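Side-chain contacts in putative cytoplasmic protein (Enterobacter cloacae, PDB 4HFL), which is the type VI secretion effector Tae4, an amidase that probably cleaves cell-wall peptides of rival bacteria and is held in check by the immunity protein Tai4: residues P19-A24 with G123-I128; N26-V31 with I149-C154; K79-T84 with Y91-K96; F101-L106 with T171-K176. One frame throughout, in Å; residues are numbered along the deposited sequence.

Contact 1 of 4, residues P19-A24 with G123-I128; sequences PAFGAA and GKQGII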
loop_
_atom_site.group_PDB
_atom_site.type_symbol
_atom_site.label_atom_id
_atom_site.label_comp_id
_atom_site.label_asym_id
_atom_site.label_seq_id
_atom_site.Cartn_x
_atom_site.Cartn_y
_atom_site.Cartn_z
ATOM N N PRO A 19 5.157 11.788 3.297
ATOM C CA PRO A 19 4.574 12.398 2.091
ATOM C C PRO A 19 3.366 13.258 2.440
ATOM O O PRO A 19 2.640 12.938 3.390
ATOM C CB PRO A 19 4.100 11.178 1.278
ATOM C CG PRO A 19 4.859 10.031 1.801
ATOM C CD PRO A 19 5.100 10.311 3.265
ATOM N N ALA A 20 3.154 14.346 1.706
ATOM C CA ALA A 20 1.945 15.161 1.866
ATOM C C ALA A 20 0.747 14.270 1.548
ATOM O O ALA A 20 0.810 13.415 0.655
ATOM C CB ALA A 20 1.986 16.387 0.940
ATOM N N PHE A 21 -0.334 14.422 2.295
ATOM C CA PHE A 21 -1.487 13.576 2.044
ATOM C C PHE A 21 -2.043 13.809 0.630
ATOM O O PHE A 21 -2.438 12.867 -0.054
ATOM C CB PHE A 21 -2.575 13.798 3.086
ATOM C CG PHE A 21 -3.770 12.924 2.866
ATOM C CD1 PHE A 21 -3.709 11.566 3.152
ATOM C CD2 PHE A 21 -4.944 13.444 2.341
ATOM C CE1 PHE A 21 -4.814 10.750 2.943
ATOM C CE2 PHE A 21 -6.061 12.613 2.134
ATOM C CZ PHE A 21 -5.982 11.280 2.434
ATOM N N GLY A 22 -2.056 15.065 0.197
ATOM C CA GLY A 22 -2.601 15.409 -1.105
ATOM C C GLY A 22 -1.858 14.710 -2.223
ATOM O O GLY A 22 -2.472 14.072 -3.074
ATOM N N ALA A 23 -0.531 14.824 -2.217
ATOM C CA ALA A 23 0.309 14.201 -3.235
ATOM C C ALA A 23 0.149 12.675 -3.292
ATOM O O ALA A 23 0.054 12.078 -4.379
ATOM C CB ALA A 23 1.750 14.577 -3.009
ATOM N N ALA A 24 0.141 12.046 -2.122
ATOM C CA ALA A 24 -0.068 10.615 -2.045
ATOM C C ALA A 24 -1.440 10.264 -2.639
ATOM O O ALA A 24 -1.560 9.373 -3.477
ATOM C CB ALA A 24 0.047 10.158 -0.587
ATOM N N GLY A 123 -11.591 11.669 11.962
ATOM C CA GLY A 123 -10.813 12.896 11.960
ATOM C C GLY A 123 -9.330 12.714 11.685
ATOM O O GLY A 123 -8.530 13.602 12.015
ATOM N N LYS A 124 -8.961 11.573 11.098
ATOM C CA LYS A 124 -7.567 11.318 10.721
ATOM C C LYS A 124 -7.473 11.159 9.202
ATOM O O LYS A 124 -8.463 10.838 8.546
ATOM C CB LYS A 124 -7.046 10.046 11.403
ATOM C CG LYS A 124 -7.329 9.943 12.909
ATOM C CD LYS A 124 -6.399 10.829 13.719
ATOM C CE LYS A 124 -6.728 10.781 15.217
ATOM N NZ LYS A 124 -6.741 9.411 15.769
ATOM N N GLN A 125 -6.283 11.373 8.648
ATOM C CA GLN A 125 -6.027 11.109 7.228
ATOM C C GLN A 125 -4.591 10.611 7.086
ATOM O O GLN A 125 -3.678 11.119 7.758
ATOM C CB GLN A 125 -6.254 12.376 6.374
ATOM C CG GLN A 125 -5.259 13.524 6.612
ATOM C CD GLN A 125 -5.557 14.736 5.749
ATOM O OE1 GLN A 125 -6.708 14.947 5.334
ATOM N NE2 GLN A 125 -4.520 15.548 5.467
ATOM N N GLY A 126 -4.378 9.605 6.243
ATOM C CA GLY A 126 -3.029 9.105 6.043
ATOM C C GLY A 126 -2.960 7.738 5.391
ATOM O O GLY A 126 -3.860 7.333 4.660
ATOM N N ILE A 127 -1.865 7.032 5.652
ATOM C CA ILE A 127 -1.653 5.697 5.108
ATOM C C ILE A 127 -2.158 4.664 6.108
ATOM O O ILE A 127 -1.838 4.739 7.287
ATOM C CB ILE A 127 -0.149 5.435 4.893
ATOM C CG1 ILE A 127 0.405 6.347 3.797
ATOM C CG2 ILE A 127 0.110 3.947 4.557
ATOM C CD1 ILE A 127 1.902 6.207 3.613
ATOM N N ILE A 128 -2.911 3.672 5.637
ATOM C CA ILE A 128 -3.453 2.661 6.541
ATOM C C ILE A 128 -3.209 1.233 6.016
ATOM O O ILE A 128 -3.360 0.968 4.819
ATOM C CB ILE A 128 -4.959 2.939 6.856
ATOM C CG1 ILE A 128 -5.431 2.138 8.071
ATOM C CG2 ILE A 128 -5.852 2.666 5.636
ATOM C CD1 ILE A 128 -6.806 2.591 8.572
#

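Contact 2 of 4, residues N26-V31 with I149-C154; sequences NRFKEV and ICSDDC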
loop_
_atom_site.group_PDB
_atom_site.type_symbol
_atom_site.label_atom_id
_atom_site.label_comp_id
_atom_site.label_asym_id
_atom_site.label_seq_id
_atom_site.Cartn_x
_atom_site.Cartn_y
_atom_site.Cartn_z
ATOM N N ASN A 26 -3.213 11.877 -4.789
ATOM C CA ASN A 26 -3.180 12.137 -6.232
ATOM C C ASN A 26 -2.479 11.042 -7.038
ATOM O O ASN A 26 -3.012 10.551 -8.061
ATOM C CB ASN A 26 -2.527 13.500 -6.514
ATOM C CG ASN A 26 -3.372 14.668 -6.031
ATOM O OD1 ASN A 26 -4.559 14.512 -5.735
ATOM N ND2 ASN A 26 -2.764 15.857 -5.970
ATOM N N ARG A 27 -1.286 10.643 -6.585
ATOM C CA ARG A 27 -0.606 9.525 -7.259
ATOM C C ARG A 27 -1.440 8.220 -7.186
ATOM O O ARG A 27 -1.601 7.465 -8.189
ATOM C CB ARG A 27 0.816 9.317 -6.699
ATOM C CG ARG A 27 1.721 10.567 -6.700
ATOM C CD ARG A 27 2.232 10.981 -8.117
ATOM N NE ARG A 27 1.187 11.640 -8.900
ATOM C CZ ARG A 27 0.771 12.884 -8.693
ATOM N NH1 ARG A 27 1.313 13.618 -7.725
ATOM N NH2 ARG A 27 -0.200 13.393 -9.450
ATOM N N PHE A 28 -1.994 7.962 -6.001
ATOM C CA PHE A 28 -2.827 6.769 -5.840
ATOM C C PHE A 28 -3.994 6.801 -6.827
ATOM O O PHE A 28 -4.285 5.799 -7.493
ATOM C CB PHE A 28 -3.350 6.610 -4.414
ATOM C CG PHE A 28 -3.897 5.219 -4.121
ATOM C CD1 PHE A 28 -3.184 4.329 -3.334
ATOM C CD2 PHE A 28 -5.120 4.805 -4.649
ATOM C CE1 PHE A 28 -3.682 3.044 -3.061
ATOM C CE2 PHE A 28 -5.624 3.529 -4.383
ATOM C CZ PHE A 28 -4.908 2.657 -3.587
ATOM N N LYS A 29 -4.663 7.946 -6.912
ATOM C CA LYS A 29 -5.741 8.108 -7.875
ATOM C C LYS A 29 -5.233 7.709 -9.242
ATOM O O LYS A 29 -5.917 6.968 -9.957
ATOM C CB LYS A 29 -6.271 9.551 -7.902
ATOM C CG LYS A 29 -7.379 9.828 -6.877
ATOM C CD LYS A 29 -8.216 11.054 -7.265
ATOM C CE LYS A 29 -9.601 11.010 -6.617
ATOM N NZ LYS A 29 -10.432 12.210 -6.947
ATOM N N GLU A 30 -4.025 8.164 -9.592
ATOM C CA GLU A 30 -3.448 7.760 -10.883
ATOM C C GLU A 30 -3.361 6.242 -11.056
ATOM O O GLU A 30 -3.546 5.737 -12.171
ATOM C CB GLU A 30 -2.073 8.392 -11.111
ATOM C CG GLU A 30 -2.107 9.896 -11.384
ATOM C CD GLU A 30 -0.749 10.545 -11.201
ATOM O OE1 GLU A 30 0.217 9.840 -10.836
ATOM O OE2 GLU A 30 -0.643 11.764 -11.422
ATOM N N VAL A 31 -3.077 5.499 -9.986
ATOM C CA VAL A 31 -3.110 4.021 -10.175
ATOM C C VAL A 31 -4.302 3.213 -9.596
ATOM O O VAL A 31 -4.188 1.999 -9.393
ATOM C CB VAL A 31 -1.781 3.335 -9.754
ATOM C CG1 VAL A 31 -0.679 3.694 -10.714
ATOM C CG2 VAL A 31 -1.403 3.737 -8.333
ATOM N N ILE A 149 -13.384 7.743 3.732
ATOM C CA ILE A 149 -13.253 6.652 2.765
ATOM C C ILE A 149 -11.791 6.225 2.598
ATOM O O ILE A 149 -10.868 6.957 2.958
ATOM C CB ILE A 149 -13.814 7.040 1.375
ATOM C CG1 ILE A 149 -13.097 8.267 0.829
ATOM C CG2 ILE A 149 -15.314 7.293 1.452
ATOM C CD1 ILE A 149 -13.283 8.482 -0.693
ATOM N N CYS A 150 -11.589 5.042 2.038
ATOM C CA CYS A 150 -10.267 4.634 1.572
ATOM C C CYS A 150 -10.127 4.934 0.092
ATOM O O CYS A 150 -11.133 5.053 -0.606
ATOM C CB CYS A 150 -10.034 3.150 1.824
ATOM S SG CYS A 150 -9.862 2.759 3.572
ATOM N N SER A 151 -8.889 5.074 -0.388
ATOM C CA SER A 151 -8.652 5.406 -1.794
ATOM C C SER A 151 -9.027 4.257 -2.721
ATOM O O SER A 151 -9.232 4.459 -3.919
ATOM C CB SER A 151 -7.203 5.837 -2.031
ATOM O OG SER A 151 -6.286 4.975 -1.385
ATOM N N ASP A 152 -9.109 3.045 -2.179
ATOM C CA ASP A 152 -9.683 1.948 -2.957
ATOM C C ASP A 152 -10.744 1.170 -2.172
ATOM O O ASP A 152 -11.939 1.333 -2.423
ATOM C CB ASP A 152 -8.616 1.044 -3.612
ATOM C CG ASP A 152 -7.662 0.389 -2.609
ATOM O OD1 ASP A 152 -7.799 0.550 -1.371
ATOM O OD2 ASP A 152 -6.767 -0.334 -3.081
ATOM N N ASP A 153 -10.316 0.335 -1.234
ATOM C CA ASP A 153 -11.265 -0.348 -0.362
ATOM C C ASP A 153 -10.727 -0.392 1.063
ATOM O O ASP A 153 -9.540 -0.659 1.277
ATOM C CB ASP A 153 -11.550 -1.772 -0.858
ATOM C CG ASP A 153 -12.289 -1.798 -2.190
ATOM O OD1 ASP A 153 -11.627 -1.993 -3.231
ATOM O OD2 ASP A 153 -13.529 -1.633 -2.203
ATOM N N CYS A 154 -11.596 -0.118 2.034
ATOM C CA CYS A 154 -11.244 -0.305 3.444
ATOM C C CYS A 154 -11.541 -1.728 3.879
ATOM O O CYS A 154 -12.409 -2.393 3.301
ATOM C CB CYS A 154 -12.035 0.649 4.335
ATOM S SG CYS A 154 -11.827 2.362 3.886
#

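Contact 3 of 4, residues K79-T84 with Y91-K96; sequences KYATVT and YMFRVK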
loop_
_atom_site.group_PDB
_atom_site.type_symbol
_atom_site.label_atom_id
_atom_site.label_comp_id
_atom_site.label_asym_id
_atom_site.label_seq_id
_atom_site.Cartn_x
_atom_site.Cartn_y
_atom_site.Cartn_z
ATOM N N LYS A 79 15.575 -7.474 1.667
ATOM C CA LYS A 79 14.355 -7.639 2.458
ATOM C C LYS A 79 13.084 -7.495 1.621
ATOM O O LYS A 79 12.012 -7.954 2.031
ATOM C CB LYS A 79 14.322 -6.640 3.621
ATOM C CG LYS A 79 15.405 -6.868 4.665
ATOM C CD LYS A 79 15.399 -5.777 5.725
ATOM C CE LYS A 79 16.755 -5.085 5.790
ATOM N NZ LYS A 79 16.905 -4.221 6.997
ATOM N N TYR A 80 13.208 -6.875 0.449
ATOM C CA TYR A 80 12.032 -6.521 -0.341
ATOM C C TYR A 80 12.150 -7.001 -1.784
ATOM O O TYR A 80 13.109 -6.664 -2.477
ATOM C CB TYR A 80 11.805 -5.000 -0.290
ATOM C CG TYR A 80 11.961 -4.431 1.108
ATOM C CD1 TYR A 80 11.028 -4.705 2.098
ATOM C CD2 TYR A 80 13.049 -3.635 1.439
ATOM C CE1 TYR A 80 11.173 -4.203 3.378
ATOM C CE2 TYR A 80 13.198 -3.124 2.714
ATOM C CZ TYR A 80 12.256 -3.412 3.677
ATOM O OH TYR A 80 12.395 -2.907 4.946
ATOM N N ALA A 81 11.174 -7.788 -2.232
ATOM C CA ALA A 81 11.159 -8.277 -3.615
ATOM C C ALA A 81 10.724 -7.157 -4.546
ATOM O O ALA A 81 9.633 -6.603 -4.388
ATOM C CB ALA A 81 10.228 -9.475 -3.758
ATOM N N THR A 82 11.578 -6.821 -5.509
ATOM C CA THR A 82 11.311 -5.698 -6.398
ATOM C C THR A 82 11.614 -6.050 -7.847
ATOM O O THR A 82 12.546 -6.807 -8.125
ATOM C CB THR A 82 12.150 -4.452 -6.005
ATOM O OG1 THR A 82 13.545 -4.757 -6.121
ATOM C CG2 THR A 82 11.844 -4.016 -4.560
ATOM N N VAL A 83 10.810 -5.520 -8.766
ATOM C CA VAL A 83 11.225 -5.470 -10.170
ATOM C C VAL A 83 11.248 -4.004 -10.583
ATOM O O VAL A 83 11.156 -3.120 -9.726
ATOM C CB VAL A 83 10.308 -6.280 -11.116
ATOM C CG1 VAL A 83 10.348 -7.785 -10.770
ATOM C CG2 VAL A 83 8.884 -5.734 -11.091
ATOM N N THR A 84 11.375 -3.743 -11.881
ATOM C CA THR A 84 11.323 -2.375 -12.401
ATOM C C THR A 84 10.124 -2.173 -13.325
ATOM O O THR A 84 9.641 -3.119 -13.955
ATOM C CB THR A 84 12.588 -2.025 -13.193
ATOM O OG1 THR A 84 12.709 -2.927 -14.303
ATOM C CG2 THR A 84 13.824 -2.132 -12.310
ATOM N N TYR A 91 9.584 -1.572 -7.915
ATOM C CA TYR A 91 8.228 -1.854 -7.477
ATOM C C TYR A 91 8.170 -3.171 -6.712
ATOM O O TYR A 91 8.621 -4.211 -7.221
ATOM C CB TYR A 91 7.293 -1.882 -8.693
ATOM C CG TYR A 91 7.116 -0.506 -9.301
ATOM C CD1 TYR A 91 6.105 0.338 -8.870
ATOM C CD2 TYR A 91 7.978 -0.041 -10.287
ATOM C CE1 TYR A 91 5.949 1.615 -9.421
ATOM C CE2 TYR A 91 7.825 1.221 -10.837
ATOM C CZ TYR A 91 6.813 2.043 -10.396
ATOM O OH TYR A 91 6.661 3.299 -10.949
ATOM N N MET A 92 7.652 -3.117 -5.482
ATOM C CA MET A 92 7.408 -4.329 -4.698
ATOM C C MET A 92 6.117 -4.959 -5.194
ATOM O O MET A 92 5.228 -4.248 -5.664
ATOM C CB MET A 92 7.287 -4.026 -3.196
ATOM C CG MET A 92 8.467 -3.285 -2.568
ATOM S SD MET A 92 8.335 -3.146 -0.754
ATOM C CE MET A 92 9.708 -2.008 -0.483
ATOM N N PHE A 93 6.018 -6.287 -5.099
ATOM C CA PHE A 93 4.849 -6.997 -5.602
ATOM C C PHE A 93 4.281 -7.974 -4.549
ATOM O O PHE A 93 3.296 -8.670 -4.816
ATOM C CB PHE A 93 5.179 -7.719 -6.915
ATOM C CG PHE A 93 6.327 -8.683 -6.804
ATOM C CD1 PHE A 93 6.101 -10.011 -6.451
ATOM C CD2 PHE A 93 7.628 -8.264 -7.045
ATOM C CE1 PHE A 93 7.150 -10.909 -6.345
ATOM C CE2 PHE A 93 8.684 -9.156 -6.948
ATOM C CZ PHE A 93 8.442 -10.485 -6.588
ATOM N N ARG A 94 4.896 -7.989 -3.360
ATOM C CA ARG A 94 4.381 -8.728 -2.198
ATOM C C ARG A 94 3.912 -7.772 -1.100
ATOM O O ARG A 94 4.659 -6.884 -0.655
ATOM C CB ARG A 94 5.446 -9.672 -1.635
ATOM C CG ARG A 94 5.712 -10.880 -2.511
ATOM C CD ARG A 94 7.000 -11.577 -2.111
ATOM N NE ARG A 94 7.569 -12.338 -3.225
ATOM C CZ ARG A 94 8.707 -13.025 -3.165
ATOM N NH1 ARG A 94 9.403 -13.057 -2.039
ATOM N NH2 ARG A 94 9.149 -13.681 -4.232
ATOM N N VAL A 95 2.677 -7.949 -0.646
ATOM C CA VAL A 95 2.119 -6.995 0.309
ATOM C C VAL A 95 2.838 -7.020 1.668
ATOM O O VAL A 95 2.954 -5.989 2.339
ATOM C CB VAL A 95 0.581 -7.137 0.440
ATOM C CG1 VAL A 95 0.205 -8.361 1.276
ATOM C CG2 VAL A 95 -0.016 -5.873 1.027
ATOM N N LYS A 96 3.343 -8.189 2.061
ATOM C CA LYS A 96 4.079 -8.325 3.324
ATOM C C LYS A 96 5.345 -7.464 3.311
ATOM O O LYS A 96 5.759 -6.913 4.343
ATOM C CB LYS A 96 4.423 -9.799 3.573
ATOM C CG LYS A 96 5.906 -10.113 3.571
ATOM C CD LYS A 96 6.199 -11.427 2.850
ATOM C CE LYS A 96 7.705 -11.658 2.752
ATOM N NZ LYS A 96 8.056 -12.767 1.825
HETATM O O HOH W 1 7.762 -7.376 -2.801
#

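Contact 4 of 4, residues F101-L106 with T171-K176; sequences FLPTVL and TFWSLK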
loop_
_atom_site.group_PDB
_atom_site.type_symbol
_atom_site.label_atom_id
_atom_site.label_comp_id
_atom_site.label_asym_id
_atom_site.label_seq_id
_atom_site.Cartn_x
_atom_site.Cartn_y
_atom_site.Cartn_z
ATOM N N PHE A 101 8.132 -2.591 4.955
ATOM C CA PHE A 101 8.889 -1.442 4.498
ATOM C C PHE A 101 8.424 -0.142 5.134
ATOM O O PHE A 101 9.246 0.694 5.509
ATOM C CB PHE A 101 8.785 -1.328 2.984
ATOM C CG PHE A 101 9.517 -0.147 2.410
ATOM C CD1 PHE A 101 10.862 0.061 2.692
ATOM C CD2 PHE A 101 8.865 0.745 1.568
ATOM C CE1 PHE A 101 11.546 1.153 2.151
ATOM C CE2 PHE A 101 9.542 1.840 1.014
ATOM C CZ PHE A 101 10.879 2.042 1.307
ATOM N N LEU A 102 7.111 0.036 5.239
ATOM C CA LEU A 102 6.572 1.323 5.687
ATOM C C LEU A 102 7.146 1.901 7.006
ATOM O O LEU A 102 7.529 3.075 7.044
ATOM C CB LEU A 102 5.037 1.281 5.690
ATOM C CG LEU A 102 4.512 1.350 4.254
ATOM C CD1 LEU A 102 3.047 0.945 4.169
ATOM C CD2 LEU A 102 4.713 2.772 3.717
ATOM N N PRO A 103 7.210 1.099 8.088
ATOM C CA PRO A 103 7.753 1.724 9.304
ATOM C C PRO A 103 9.243 2.107 9.195
ATOM O O PRO A 103 9.696 3.023 9.887
ATOM C CB PRO A 103 7.542 0.648 10.381
ATOM C CG PRO A 103 7.412 -0.638 9.631
ATOM C CD PRO A 103 6.720 -0.268 8.343
ATOM N N THR A 104 9.990 1.446 8.317
ATOM C CA THR A 104 11.420 1.744 8.198
ATOM C C THR A 104 11.662 3.108 7.587
ATOM O O THR A 104 12.760 3.648 7.704
ATOM C CB THR A 104 12.162 0.694 7.356
ATOM O OG1 THR A 104 11.838 0.874 5.972
ATOM C CG2 THR A 104 11.766 -0.720 7.797
ATOM N N VAL A 105 10.647 3.660 6.919
ATOM C CA VAL A 105 10.781 4.986 6.305
ATOM C C VAL A 105 9.891 6.064 6.942
ATOM O O VAL A 105 10.240 7.246 6.940
ATOM C CB VAL A 105 10.608 4.934 4.757
ATOM C CG1 VAL A 105 11.804 4.234 4.127
ATOM C CG2 VAL A 105 9.307 4.218 4.358
ATOM N N LEU A 106 8.769 5.653 7.529
ATOM C CA LEU A 106 7.855 6.604 8.164
ATOM C C LEU A 106 8.022 6.694 9.683
ATOM O O LEU A 106 7.514 7.637 10.309
ATOM C CB LEU A 106 6.404 6.239 7.847
ATOM C CG LEU A 106 6.079 6.105 6.373
ATOM C CD1 LEU A 106 4.617 5.692 6.174
ATOM C CD2 LEU A 106 6.372 7.444 5.669
ATOM N N THR A 171 -3.181 -0.508 11.115
ATOM C CA THR A 171 -1.980 0.229 11.476
ATOM C C THR A 171 -1.930 1.436 10.536
ATOM O O THR A 171 -2.134 1.302 9.323
ATOM C CB THR A 171 -0.732 -0.676 11.301
ATOM O OG1 THR A 171 -0.792 -1.757 12.241
ATOM C CG2 THR A 171 0.553 0.093 11.551
ATOM N N PHE A 172 -1.662 2.606 11.104
ATOM C CA PHE A 172 -1.957 3.869 10.464
ATOM C C PHE A 172 -0.926 4.951 10.780
ATOM O O PHE A 172 -0.535 5.121 11.958
ATOM C CB PHE A 172 -3.332 4.352 10.930
ATOM C CG PHE A 172 -3.627 5.787 10.562
ATOM C CD1 PHE A 172 -4.175 6.089 9.328
ATOM C CD2 PHE A 172 -3.366 6.823 11.451
ATOM C CE1 PHE A 172 -4.444 7.406 8.974
ATOM C CE2 PHE A 172 -3.633 8.149 11.107
ATOM C CZ PHE A 172 -4.175 8.438 9.865
ATOM N N TRP A 173 -0.532 5.685 9.730
ATOM C CA TRP A 173 0.319 6.889 9.838
ATOM C C TRP A 173 -0.417 8.102 9.299
ATOM O O TRP A 173 -0.923 8.082 8.167
ATOM C CB TRP A 173 1.604 6.744 9.004
ATOM C CG TRP A 173 2.572 5.668 9.456
ATOM C CD1 TRP A 173 3.705 5.853 10.186
ATOM C CD2 TRP A 173 2.507 4.264 9.163
ATOM N NE1 TRP A 173 4.336 4.649 10.397
ATOM C CE2 TRP A 173 3.627 3.660 9.772
ATOM C CE3 TRP A 173 1.606 3.457 8.452
ATOM C CZ2 TRP A 173 3.868 2.284 9.700
ATOM C CZ3 TRP A 173 1.849 2.097 8.379
ATOM C CH2 TRP A 173 2.970 1.521 9.007
ATOM N N SER A 174 -0.451 9.176 10.083
ATOM C CA SER A 174 -1.034 10.436 9.621
ATOM C C SER A 174 -0.175 11.061 8.526
ATOM O O SER A 174 1.061 11.059 8.607
ATOM C CB SER A 174 -1.155 11.438 10.789
ATOM O OG SER A 174 -2.245 11.110 11.623
ATOM N N LEU A 175 -0.832 11.609 7.510
ATOM C CA LEU A 175 -0.137 12.426 6.523
ATOM C C LEU A 175 -0.742 13.818 6.529
ATOM O O LEU A 175 -1.973 13.962 6.644
ATOM C CB LEU A 175 -0.220 11.795 5.125
ATOM C CG LEU A 175 0.376 10.390 4.905
ATOM C CD1 LEU A 175 0.243 9.994 3.442
ATOM C CD2 LEU A 175 1.842 10.289 5.337
ATOM N N LYS A 176 0.118 14.844 6.436
ATOM C CA LYS A 176 -0.342 16.216 6.271
ATOM C C LYS A 176 -0.463 16.565 4.791
ATOM O O LYS A 176 -1.381 17.274 4.425
ATOM C CB LYS A 176 0.603 17.199 6.950
ATOM C CG LYS A 176 0.300 17.399 8.420
ATOM C CD LYS A 176 -0.407 18.738 8.668
ATOM C CE LYS A 176 0.531 19.902 8.392
ATOM N NZ LYS A 176 0.062 21.201 8.967
#

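Contact 1 of 4, residues P19-A24 with G123-I128
Phe21, in the first turn of helix 21-30, meets the start of strand 126-133 at Gly126, the two CA atoms lying 6.2 Å apart. Ala20 is the N-cap of that helix, and its carbonyl O accepts from Ala24 N at 3.2 Å. On the other side the chain reaches Gly126 nearly straight, with phi 163°, and there enters the strand. The side chain of Phe21 bridges the gap. Its ring swings out opposite the backbone N (chi1 -179°) and lies beneath Gln125. Gln125 CB sits almost exactly over the ring centre, 4.0 Å from the centroid and 7° off the normal, which makes a CH-pi contact. From there the extended glutamine chain carries its amide back towards the root of the phenylalanine, so that amide and ring are stacked with only a small tilt between their planes. Gln125 CD rests 3.7 Å from Phe21 CD2, and Gln125 NE2 reaches Phe21 CB at 3.5 Å. The backbone also joins in: Gly126 N approaches Phe21 CE1 obliquely at 3.5 Å, while Gly126 O lies at the ring edge, in its plane. Gln125 NE2 donates to Leu175 O, a bond that helps fix the rotation of the amide above the ring. Trp25 meets the same ring, and Leu175 touches it too. The chemistry is therefore CH-pi contact and amide-ring stacking: a glutamine serves as a lid for a buried aromatic with its aliphatic part and amide face, while NE2 donates to a backbone carbonyl, and the helix start is fastened to the sheet without a direct polar bond between the segments.

Contact 2 of 4, residues N26-V31 with I149-C154
A chi1 of -165° turns the Phe28 ring away from its own backbone N and out of helix 21-30 towards Ser151, whose chi1 of 45° in turn brings OG down onto the ring. The hydroxyl stands over the centre of one face, and its closest ring carbon is Phe28 CE2, 3.4 Å from Ser151 OG. Ser151 CB covers the same face in a CH-pi contact, 3.9 Å from the centroid and shifted towards the CD2–CE2 side. Asp152 comes from a different direction. Its carboxylate stands at 88° to the ring, and OD2 lies near the ring plane at the outer edge, 3.6 Å from Phe28 CZ. Both polar groups have firmer partners: Ser151 OG is hydrogen-bonded to Thr143 OG1 and Leu144 N, and Asp152 OD2 forms a salt bridge with Arg62. The other oxygen, Asp152 OD1, is hydrogen-bonded to His141 NE2 and Thr143 OG1. The disulfide between Cys150 SG and Cys154 SG, 2.0 Å long, closes Cys150 to Cys154 into a small loop that carries Ser151 and Asp152. From helix 21-30 Phe28 thus fills the space between three further elements, with Met63 and Val66 of helix 59-69 and Thr143 and Leu144 of strand 138-145 also touching it, while the disulfide loop that follows that strand closes over its face.

Contact 3 of 4, residues K79-T84 with Y91-K96
Val83 and Tyr91 form the hydrogen-bonded pair of a short antiparallel hairpin, with Val83 N donating to Tyr91 O at 3.0 Å and Tyr91 N to Val83 O at 2.9 Å. Close packing continues from this pair towards the start of helix 95-106, where CA-H...O contacts run from Thr82 CA to Tyr91 O and from Met92 CA to Ala81 O. Met92, extended beyond CG after a chi1 of -56°, runs alongside Tyr80 and ends with CE 3.7 Å from Tyr80 CB. Its sulfur makes an oblique Met-aromatic contact, SD being 5.0 Å from the centroid of the Tyr80 ring. Thr82 CG2 flanks Met92 CG on the same face of the hairpin. At Phe93 the chain leaves its extended course, and the ring (chi1 57°) reaches Ala81 obliquely, CZ lying 3.5 Å from Ala81 CB. Phe55 stacks on this ring, whereas Tyr80 is met edge-to-face by Phe101.

The other margin is looser. Arg94, exposed and extended, lays the face of its guanidinium over the Ala81 methyl, with CZ 3.9 Å from Ala81 CB. Beside it direct pairing gives way to a water, which donates to Ala81 O at 2.6 Å and accepts from Arg94 N at 3.0 Å, linking the hairpin to the N-cap residue of helix 95-106. At the opposite end the backbone carbonyl carbon of Thr84 comes near Tyr91 CD2. Two backbone bonds thus set the register, apolar and sulfur contacts bury the Tyr80-Met92 side, the Ala81-Phe93 packing stays partly exposed, and a water and an arginine face cover the strand end where the backbones diverge.

Contact 4 of 4, residues F101-L106 with T171-K176
Trp173 faces Leu106, Pro103 and Leu102 from strand 166-174, and its indole makes the whole contact with helix 95-106. From CB the chain turns so that CG lies beside the backbone N (chi1 -65°), which aims the ring at the helix. CG is the first atom to touch, 3.9 Å from Leu106 CD1. Next to it, Trp173 CD1 packs against Leu106 CB at 3.6 Å. That methylene lies over the face of the five-membered ring, 3.9 Å from its centroid and 28° off the normal, a CH-pi contact. NE1 also touches Leu106 CB, but its polar partner is Gly107 O, to which it is hydrogen-bonded just past the helix. On the ring fusion, CD2 has Leu106 CD1 above it. The benzo end then reaches the preceding turn obliquely: CZ2 is 3.9 Å from Pro103 N and 4.1 Å from Pro103 CD, and at the tip CH2 ends 3.9 Å from Leu102 CB. Pro103 interrupts the helix bonding and a kink results, while Leu102 O still accepts from both Val105 N and Leu106 N. Helix and strand axes approach to 10.7 Å with their N-to-C directions 29° apart, and in this protein the Trp173 indole spans the space between them. A helix packed in this way on an antiparallel sheet is consistent with the papain-like fold of peptidase clan CA, to which this amidase family belongs.

How the contacts relate
Contacts 1, 2 and 4 are buried and join helices to the antiparallel sheet or the loop leaving it, whereas contact 3 is partly exposed and local to a hairpin. Contacts 1 and 2 both use helix 21-30, one at its start and the other at its end. Contacts 1 and 4 meet on neighbouring strands 126-133 and 166-174, where Ile127 N lies 2.9 Å from Trp173 O. Contacts 3 and 4 share helix 95-106, with Met92 CE packed on Phe101 CG. Each buried contact centres on one aromatic side chain, facing an amide, a hydroxyl or aliphatic groups respectively; contact 3 alone pairs backbones directly and recruits a water.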